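Local structure of putative Xylose isomerase (3QXB) at residues L26-K31 and A40-D45; Q270-W273 and A277-D280. The protein is probably an isomerase of the xylose isomerase-like TIM-barrel family, and binds manganese and iron ions. All blocks are in the same frame, centred on the assembly; numbering follows the deposited sequence.

How the interactions relate
Both contacts are buried in the layer outside the strands of a parallel eight-stranded barrel, at different points along the chain. Interaction 1 joins the turn that follows strand 22-25 to helix 36-46, and interaction 2 joins the end of helix 266-275 to the connection entering strand 283-285. Their centres are about 25 Å apart and their nearest atoms about 16 Å, so the two do not touch. The first is wholly buried and apolar, with 122 Å² shared among four side chains. The second buries 274 Å², adds a backbone hydrogen bond and a CH-pi contact, and has two exposed residues at its margin. Helix flank and helix terminus thus meet their loops by different chemistry.

Interaction 1: residues L26-K31 and A40-D45; sequences LCFAVK and AGLVRD
Phe28 presents the far edge of its ring to Leu42 and Val43, two consecutive residues of helix 36-46. The closest approach is 3.8 Å from Phe28 CZ to Leu42 CD2, and Phe28 CE2 lies 3.9 Å from the same methyl. This carbon sits near the ring plane, so Leu42 meets the edge, not a face. The two side chains run past each other in opposite directions. In Phe28 a chi1 of 79° sets CG between the backbone N and the carbonyl carbon, where the ring also takes Ala29 CB over the centre of one face, 3.9 Å above the ring plane. Leu42 has CG anti to N (chi1 -170°), which carries its isobutyl end toward the 3-10 turn, where CD2 reaches Phe28.

Val43 makes the second point of contact through a single branch. Val43 CG2 is 4.0 Å from Leu26 CD2, a methyl-to-methyl meeting of side chains that cross at about a right angle, and 4.5 Å from Phe28 CZ at the ring edge. The evidence is that of apolar burial: all four touching residues are buried, and the nearest alpha carbons, those of Leu26 and Val43, remain 9.0 Å apart. Side-chain length therefore bridges the gap. Ala29 N bonds Leu26 O at 2.9 Å, closing the short 3-10 turn that carries Leu26 and Phe28.

Within the TIM barrel, the loop after the first strand thus packs against the side of the next helix. Val43 and Leu26 both reach Val52 on strand 51-55, while Leu26 also packs against Phe79 of helix 65-81.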
ATOM      1  N   LEU A  26      11.657  -1.585   8.768  1.00 21.39           N
ATOM      2  CA  LEU A  26      10.579  -2.205   9.543  1.00 20.94           C
ATOM      3  C   LEU A  26       9.370  -2.625   8.725  1.00 20.50           C
ATOM      4  O   LEU A  26       8.394  -3.153   9.298  1.00 22.17           O
ATOM      5  CB  LEU A  26      10.180  -1.270  10.693  1.00 19.53           C
ATOM      6  CG  LEU A  26      11.310  -1.044  11.704  1.00 19.98           C
ATOM      7  CD1 LEU A  26      10.865  -0.125  12.815  1.00 19.47           C
ATOM      8  CD2 LEU A  26      11.810  -2.353  12.276  1.00 20.26           C
ATOM      9  N   CYS A  27       9.419  -2.458   7.401  1.00 20.66           N
ATOM     10  CA  CYS A  27       8.318  -2.933   6.514  1.00 21.71           C
ATOM     11  C   CYS A  27       7.908  -4.393   6.765  1.00 21.74           C
ATOM     12  O   CYS A  27       6.745  -4.757   6.604  1.00 21.84           O
ATOM     13  CB  CYS A  27       8.682  -2.777   5.039  1.00 22.96           C
ATOM     14  SG  CYS A  27      10.169  -3.654   4.592  1.00 27.01           S
ATOM     15  N   PHE A  28       8.851  -5.238   7.173  1.00 21.07           N
ATOM     16  CA  PHE A  28       8.547  -6.651   7.388  1.00 21.32           C
ATOM     17  C   PHE A  28       7.584  -6.855   8.547  1.00 20.78           C
ATOM     18  O   PHE A  28       6.957  -7.914   8.624  1.00 23.09           O
ATOM     19  CB  PHE A  28       9.846  -7.434   7.691  1.00 20.90           C
ATOM     20  CG  PHE A  28      10.310  -7.277   9.118  1.00 20.50           C
ATOM     21  CD1 PHE A  28      11.154  -6.228   9.481  1.00 23.02           C
ATOM     22  CD2 PHE A  28       9.887  -8.147  10.103  1.00 23.16           C
ATOM     23  CE1 PHE A  28      11.561  -6.079  10.802  1.00 20.27           C
ATOM     24  CE2 PHE A  28      10.291  -7.999  11.424  1.00 21.92           C
ATOM     25  CZ  PHE A  28      11.107  -6.953  11.773  1.00 21.10           C
ATOM     26  N   ALA A  29       7.459  -5.855   9.439  1.00 20.25           N
ATOM     27  CA  ALA A  29       6.657  -5.920  10.674  1.00 19.19           C
ATOM     28  C   ALA A  29       5.292  -5.275  10.579  1.00 19.11           C
ATOM     29  O   ALA A  29       4.493  -5.341  11.529  1.00 18.95           O
ATOM     30  CB  ALA A  29       7.425  -5.285  11.851  1.00 20.09           C
ATOM     31  N   VAL A  30       5.028  -4.640   9.449  1.00 18.56           N
ATOM     32  CA  VAL A  30       3.765  -3.884   9.243  1.00 18.77           C
ATOM     33  C   VAL A  30       2.551  -4.746   9.566  1.00 19.10           C
ATOM     34  O   VAL A  30       2.524  -5.929   9.196  1.00 20.52           O
ATOM     35  CB  VAL A  30       3.701  -3.319   7.815  1.00 17.67           C
ATOM     36  CG1 VAL A  30       2.263  -2.859   7.447  1.00 22.29           C
ATOM     37  CG2 VAL A  30       4.763  -2.221   7.651  1.00 19.65           C
ATOM     38  N   LYS A  31       1.640  -4.153  10.352  1.00 19.06           N
ATOM     39  CA  LYS A  31       0.408  -4.763  10.859  1.00 17.95           C
ATOM     40  C   LYS A  31       0.593  -5.843  11.926  1.00 19.85           C
ATOM     41  O   LYS A  31      -0.401  -6.256  12.549  1.00 20.75           O
ATOM     42  CB  LYS A  31      -0.468  -5.360   9.743  1.00 18.31           C
ATOM     43  CG  LYS A  31      -0.765  -4.448   8.550  1.00 16.94           C
ATOM     44  CD  LYS A  31      -1.895  -4.976   7.665  1.00 19.54           C
ATOM     45  CE  LYS A  31      -3.236  -4.681   8.300  1.00 18.01           C
ATOM     46  NZ  LYS A  31      -4.411  -4.858   7.349  1.00 16.29           N
ATOM     47  N   ALA A  40      11.153  -3.664  19.098  1.00 23.18           N
ATOM     48  CA  ALA A  40      12.556  -3.377  19.458  1.00 23.62           C
ATOM     49  C   ALA A  40      13.301  -4.636  19.892  1.00 23.91           C
ATOM     50  O   ALA A  40      14.428  -4.839  19.510  1.00 25.44           O
ATOM     51  CB  ALA A  40      12.622  -2.296  20.556  1.00 22.66           C
ATOM     52  N   GLY A  41      12.670  -5.480  20.688  1.00 24.74           N
ATOM     53  CA  GLY A  41      13.301  -6.708  21.171  1.00 25.41           C
ATOM     54  C   GLY A  41      13.491  -7.743  20.068  1.00 25.89           C
ATOM     55  O   GLY A  41      14.472  -8.450  20.026  1.00 27.63           O
ATOM     56  N   LEU A  42      12.538  -7.816  19.169  1.00 26.13           N
ATOM     57  CA  LEU A  42      12.618  -8.646  17.982  1.00 26.72           C
ATOM     58  C   LEU A  42      13.798  -8.256  17.078  1.00 26.44           C
ATOM     59  O   LEU A  42      14.502  -9.118  16.595  1.00 27.93           O
ATOM     60  CB  LEU A  42      11.323  -8.509  17.207  1.00 25.37           C
ATOM     61  CG  LEU A  42      11.049  -9.451  16.046  1.00 27.67           C
ATOM     62  CD1 LEU A  42       9.573  -9.395  15.707  1.00 23.18           C
ATOM     63  CD2 LEU A  42      11.874  -9.141  14.834  1.00 26.19           C
ATOM     64  N   VAL A  43      13.999  -6.964  16.828  1.00 25.39           N
ATOM     65  CA  VAL A  43      15.114  -6.557  15.994  1.00 24.54           C
ATOM     66  C   VAL A  43      16.435  -6.847  16.728  1.00 25.49           C
ATOM     67  O   VAL A  43      17.415  -7.311  16.122  1.00 24.22           O
ATOM     68  CB  VAL A  43      15.010  -5.087  15.611  1.00 24.19           C
ATOM     69  CG1 VAL A  43      16.315  -4.599  14.986  1.00 23.67           C
ATOM     70  CG2 VAL A  43      13.795  -4.879  14.654  1.00 22.65           C
ATOM     71  N   ARG A  44      16.461  -6.580  18.026  1.00 25.80           N
ATOM     72  CA  ARG A  44      17.699  -6.768  18.801  1.00 27.28           C
ATOM     73  C   ARG A  44      18.054  -8.224  19.044  1.00 29.14           C
ATOM     74  O   ARG A  44      19.224  -8.593  18.967  1.00 30.20           O
ATOM     75  CB  ARG A  44      17.599  -6.119  20.184  1.00 27.31           C
ATOM     76  CG  ARG A  44      18.921  -6.186  20.978  1.00 30.80           C
ATOM     77  CD  ARG A  44      18.749  -5.661  22.402  1.00 35.07           C
ATOM     78  NE  ARG A  44      17.830  -6.524  23.119  1.00 40.42           N
ATOM     79  CZ  ARG A  44      17.033  -6.154  24.122  1.00 43.77           C
ATOM     80  NH1 ARG A  44      17.019  -4.901  24.577  1.00 47.40           N
ATOM     81  NH2 ARG A  44      16.237  -7.061  24.675  1.00 44.11           N
ATOM     82  N   ASP A  45      17.062  -9.009  19.433  1.00 29.94           N
ATOM     83  CA  ASP A  45      17.309 -10.352  19.940  1.00 32.48           C
ATOM     84  C   ASP A  45      17.101 -11.401  18.861  1.00 32.69           C
ATOM     85  O   ASP A  45      17.900 -12.326  18.724  1.00 34.66           O
ATOM     86  CB  ASP A  45      16.412 -10.654  21.154  1.00 33.00           C
ATOM     87  CG  ASP A  45      16.675  -9.711  22.342  1.00 34.65           C
ATOM     88  OD1 ASP A  45      17.849  -9.299  22.566  1.00 34.50           O
ATOM     89  OD2 ASP A  45      15.691  -9.389  23.048  1.00 38.19           O
TER

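Interaction 2: residues Q270-W273 and A277-D280; sequences QDFW and ALTD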
ATOM      1  N   GLN A 270      28.409  -8.229  -0.132  1.00 35.27           N
ATOM      2  CA  GLN A 270      29.653  -8.001   0.616  1.00 35.95           C
ATOM      3  C   GLN A 270      30.833  -7.611  -0.300  1.00 37.27           C
ATOM      4  O   GLN A 270      31.645  -6.767   0.058  1.00 37.46           O
ATOM      5  CB  GLN A 270      29.998  -9.234   1.444  1.00 37.42           C
ATOM      6  CG  GLN A 270      31.253  -9.091   2.274  1.00 39.89           C
ATOM      7  CD  GLN A 270      31.094  -8.057   3.358  1.00 39.01           C
ATOM      8  OE1 GLN A 270      30.202  -8.157   4.199  1.00 39.36           O
ATOM      9  NE2 GLN A 270      31.949  -7.054   3.347  1.00 41.21           N
ATOM     10  N   ASP A 271      30.896  -8.204  -1.487  1.00 37.88           N
ATOM     11  CA  ASP A 271      31.922  -7.855  -2.471  1.00 40.55           C
ATOM     12  C   ASP A 271      31.777  -6.410  -2.984  1.00 39.41           C
ATOM     13  O   ASP A 271      32.771  -5.741  -3.246  1.00 40.35           O
ATOM     14  CB  ASP A 271      31.912  -8.829  -3.664  1.00 41.16           C
ATOM     15  CG  ASP A 271      32.376 -10.231  -3.303  1.00 43.71           C
ATOM     16  OD1 ASP A 271      33.102 -10.411  -2.290  1.00 45.35           O
ATOM     17  OD2 ASP A 271      32.026 -11.153  -4.074  1.00 43.78           O
ATOM     18  N   PHE A 272      30.548  -5.955  -3.144  1.00 38.24           N
ATOM     19  CA  PHE A 272      30.279  -4.585  -3.539  1.00 37.28           C
ATOM     20  C   PHE A 272      30.685  -3.651  -2.422  1.00 37.26           C
ATOM     21  O   PHE A 272      31.373  -2.644  -2.656  1.00 37.42           O
ATOM     22  CB  PHE A 272      28.803  -4.414  -3.846  1.00 36.46           C
ATOM     23  CG  PHE A 272      28.427  -3.035  -4.251  1.00 33.02           C
ATOM     24  CD1 PHE A 272      28.395  -2.685  -5.581  1.00 33.18           C
ATOM     25  CD2 PHE A 272      28.045  -2.100  -3.297  1.00 32.65           C
ATOM     26  CE1 PHE A 272      28.019  -1.403  -5.989  1.00 34.60           C
ATOM     27  CE2 PHE A 272      27.663  -0.798  -3.683  1.00 32.04           C
ATOM     28  CZ  PHE A 272      27.671  -0.450  -5.046  1.00 31.71           C
ATOM     29  N   TRP A 273      30.299  -4.018  -1.206  1.00 36.26           N
ATOM     30  CA  TRP A 273      30.640  -3.236  -0.020  1.00 35.95           C
ATOM     31  C   TRP A 273      32.156  -3.036   0.090  1.00 36.85           C
ATOM     32  O   TRP A 273      32.629  -1.944   0.395  1.00 36.45           O
ATOM     33  CB  TRP A 273      30.110  -3.919   1.250  1.00 35.20           C
ATOM     34  CG  TRP A 273      30.422  -3.158   2.491  1.00 34.81           C
ATOM     35  CD1 TRP A 273      31.554  -3.254   3.261  1.00 34.14           C
ATOM     36  CD2 TRP A 273      29.580  -2.185   3.129  1.00 33.46           C
ATOM     37  NE1 TRP A 273      31.477  -2.362   4.315  1.00 36.30           N
ATOM     38  CE2 TRP A 273      30.269  -1.708   4.260  1.00 35.31           C
ATOM     39  CE3 TRP A 273      28.330  -1.651   2.830  1.00 32.94           C
ATOM     40  CZ2 TRP A 273      29.728  -0.742   5.104  1.00 33.96           C
ATOM     41  CZ3 TRP A 273      27.791  -0.706   3.673  1.00 32.70           C
ATOM     42  CH2 TRP A 273      28.493  -0.251   4.788  1.00 33.02           C
ATOM     43  N   ALA A 277      34.709   0.446  -0.700  1.00 38.69           N
ATOM     44  CA  ALA A 277      35.155   0.950   0.596  1.00 38.14           C
ATOM     45  C   ALA A 277      34.014   1.623   1.374  1.00 36.31           C
ATOM     46  O   ALA A 277      34.202   2.672   1.964  1.00 36.26           O
ATOM     47  CB  ALA A 277      36.340   1.946   0.395  1.00 38.35           C
ATOM     48  N   LEU A 278      32.821   1.043   1.369  1.00 34.90           N
ATOM     49  CA  LEU A 278      31.706   1.702   2.029  1.00 33.44           C
ATOM     50  C   LEU A 278      31.955   1.639   3.538  1.00 33.50           C
ATOM     51  O   LEU A 278      32.698   0.766   4.001  1.00 33.82           O
ATOM     52  CB  LEU A 278      30.394   1.029   1.646  1.00 32.46           C
ATOM     53  CG  LEU A 278      29.995   1.023   0.167  1.00 32.35           C
ATOM     54  CD1 LEU A 278      28.539   0.492   0.050  1.00 31.35           C
ATOM     55  CD2 LEU A 278      30.121   2.397  -0.444  1.00 31.20           C
ATOM     56  N   THR A 279      31.346   2.559   4.286  1.00 32.73           N
ATOM     57  CA  THR A 279      31.575   2.672   5.733  1.00 33.52           C
ATOM     58  C   THR A 279      30.289   2.829   6.521  1.00 32.90           C
ATOM     59  O   THR A 279      29.959   1.978   7.348  1.00 32.95           O
ATOM     60  CB  THR A 279      32.454   3.873   6.065  1.00 34.16           C
ATOM     61  OG1 THR A 279      31.934   5.036   5.410  1.00 33.86           O
ATOM     62  CG2 THR A 279      33.922   3.622   5.613  1.00 35.05           C
ATOM     63  N   ASP A 280      29.573   3.924   6.286  1.00 32.57           N
ATOM     64  CA  ASP A 280      28.326   4.197   7.034  1.00 31.76           C
ATOM     65  C   ASP A 280      27.072   4.144   6.175  1.00 30.44           C
ATOM     66  O   ASP A 280      25.965   4.424   6.685  1.00 28.91           O
ATOM     67  CB  ASP A 280      28.405   5.514   7.853  1.00 32.18           C
ATOM     68  CG  ASP A 280      28.498   6.752   6.993  1.00 34.71           C
ATOM     69  OD1 ASP A 280      28.411   6.641   5.758  1.00 38.28           O
ATOM     70  OD2 ASP A 280      28.667   7.857   7.566  1.00 40.50           O
TER
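Where Leu278 N bonds back to Trp273 O, a Schellman motif ends helix 266-275 on the way to the last barrel strand. Ala277 is its C-prime residue, identified by a positive phi, and its amide bonds Asp274 O. The 3.4 Å separation of Ala277 N from Trp273 O has too poor an angle for a hydrogen bond.

Leu278 supplies the other bond of the motif: Leu278 N lies 3.1 Å from Trp273 O, with an N-H...O angle of 165°, and meets the carbonyl nearly head-on. The same residue carries the apolar part. Leu278 CB stands over the six-membered ring of Trp273, 3.5 Å from the centroid and 8° off the normal, a CH-pi contact by position. Trp273 has CG anti to N (chi1 -180°), which lays the indole beneath this carbon. Farther out, Leu278 CD1 is 3.5 Å from Trp273 CE3 and 4.0 Å from Phe272 CE2, so one methyl touches both aromatic residues. Phe283, on strand 283-285, meets the Trp273 ring edge-to-face and also packs on Leu278, tying the helix end to the barrel wall.

Thr279 turns its CB away from the helix and takes part through its backbone. Its carbonyl oxygen comes to the indole edge, near the ring plane, with Thr279 O 3.5 Å from Trp273 CZ2.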